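Local coordinates for hypothetical protein SP2199 (Streptococcus pneumoniae TIGR4, PDB 2IBO), which is of unknown function but belongs to the thiamine-binding protein family and so may bind thiamine or a related small ligand, at residues V37-P40 and F41-V44. Residues are numbered along the deposited sequence; the frame is centred on the assembly and turned at random.
Sequences VVTP and FETV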
loop_
_atom_site.group_PDB
_atom_site.type_symbol
_atom_site.label_atom_id
_atom_site.label_comp_id
_atom_site.label_asym_id
_atom_site.label_seq_id
_atom_site.Cartn_x
_atom_site.Cartn_y
_atom_site.Cartn_z
ATOM N N VAL A 37 -11.868 -13.839 -0.157
ATOM C CA VAL A 37 -12.257 -13.449 1.188
ATOM C C VAL A 37 -12.346 -11.944 1.233
ATOM O O VAL A 37 -11.399 -11.245 0.865
ATOM C CB VAL A 37 -11.243 -13.863 2.259
ATOM C CG1 VAL A 37 -11.880 -13.751 3.617
ATOM C CG2 VAL A 37 -10.763 -15.286 2.027
ATOM N N VAL A 38 -13.491 -11.442 1.668
ATOM C CA VAL A 38 -13.664 -10.007 1.755
ATOM C C VAL A 38 -13.265 -9.608 3.166
ATOM O O VAL A 38 -13.864 -10.080 4.117
ATOM C CB VAL A 38 -15.127 -9.600 1.525
ATOM C CG1 VAL A 38 -15.243 -8.087 1.627
ATOM C CG2 VAL A 38 -15.594 -10.098 0.143
ATOM N N THR A 39 -12.242 -8.773 3.309
ATOM C CA THR A 39 -11.845 -8.321 4.629
ATOM C C THR A 39 -12.235 -6.844 4.645
ATOM O O THR A 39 -12.585 -6.291 3.609
ATOM C CB THR A 39 -10.321 -8.523 4.864
ATOM O OG1 THR A 39 -9.577 -7.613 4.050
ATOM C CG2 THR A 39 -9.909 -9.932 4.504
ATOM N N PRO A 40 -12.146 -6.182 5.810
ATOM C CA PRO A 40 -12.502 -4.760 5.959
ATOM C C PRO A 40 -11.889 -3.700 5.047
ATOM O O PRO A 40 -12.537 -2.691 4.750
ATOM C CB PRO A 40 -12.175 -4.440 7.420
ATOM C CG PRO A 40 -11.827 -5.747 8.079
ATOM C CD PRO A 40 -11.417 -6.692 6.991
ATOM N N PHE A 41 -10.663 -3.901 4.587
ATOM C CA PHE A 41 -10.037 -2.885 3.730
ATOM C C PHE A 41 -9.725 -3.357 2.315
ATOM O O PHE A 41 -9.513 -2.541 1.413
ATOM C CB PHE A 41 -8.735 -2.407 4.358
ATOM C CG PHE A 41 -8.909 -1.350 5.399
ATOM C CD1 PHE A 41 -9.047 -0.022 5.028
ATOM C CD2 PHE A 41 -8.929 -1.675 6.753
ATOM C CE1 PHE A 41 -9.200 0.971 5.975
ATOM C CE2 PHE A 41 -9.083 -0.689 7.717
ATOM C CZ PHE A 41 -9.217 0.639 7.326
ATOM N N GLU A 42 -9.694 -4.670 2.124
ATOM C CA GLU A 42 -9.367 -5.221 0.825
ATOM C C GLU A 42 -9.978 -6.602 0.597
ATOM O O GLU A 42 -10.275 -7.327 1.556
ATOM C CB GLU A 42 -7.846 -5.304 0.715
ATOM C CG GLU A 42 -7.217 -6.189 1.777
ATOM C CD GLU A 42 -5.728 -5.982 1.898
ATOM O OE1 GLU A 42 -5.067 -6.784 2.591
ATOM O OE2 GLU A 42 -5.215 -5.016 1.309
ATOM N N THR A 43 -10.158 -6.976 -0.667
ATOM C CA THR A 43 -10.724 -8.289 -0.955
ATOM C C THR A 43 -9.548 -9.144 -1.365
ATOM O O THR A 43 -8.814 -8.785 -2.288
ATOM C CB THR A 43 -11.799 -8.235 -2.094
ATOM O OG1 THR A 43 -12.952 -7.502 -1.647
ATOM C CG2 THR A 43 -12.241 -9.631 -2.467
ATOM N N VAL A 44 -9.371 -10.267 -0.673
ATOM C CA VAL A 44 -8.247 -11.168 -0.924
ATOM C C VAL A 44 -8.611 -12.334 -1.820
ATOM O O VAL A 44 -9.526 -13.089 -1.512
ATOM C CB VAL A 44 -7.683 -11.733 0.417
ATOM C CG1 VAL A 44 -6.569 -12.732 0.146
ATOM C CG2 VAL A 44 -7.178 -10.598 1.286
HETATM O O HOH W 1 -8.261 -5.682 5.493
#
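V37 and V44 form an antiparallel hydrogen-bonded pair in the β-hairpin of strands 35-38 and 43-46. Strand 35-38 is an outermost strand of the chain's four-stranded antiparallel sheet. V37 N gives to V44 O at 2.8 Å, and V44 N returns to V37 O at 2.7 Å. V38 and T43 follow as the non-hydrogen-bonded pair, with side chains on the opposite face from V37 and V44. There V38 CG1 lies 4.0 Å from T43 OG1; the two side chains cross obliquely. The chain reverses at T39-E42, with P40 and F41 at the corners and backbone angles near those of a type I turn. E42 O is gripped twice from T39: by N at 3.0 Å and by OG1 at 2.6 Å. The T39 hydroxyl sits between its own backbone N and carbonyl carbon (chi1 70°), which turns it in toward that oxygen. F41 packs its ring on Q8 of the same chain and F71 of the third subunit. The E42 carboxylate forms salt bridges with K75 of its own chain and K75 of the second subunit. One water bridges across the turn: it donates to T39 OG1 at 2.7 Å and accepts from F41 N at 3.1 Å.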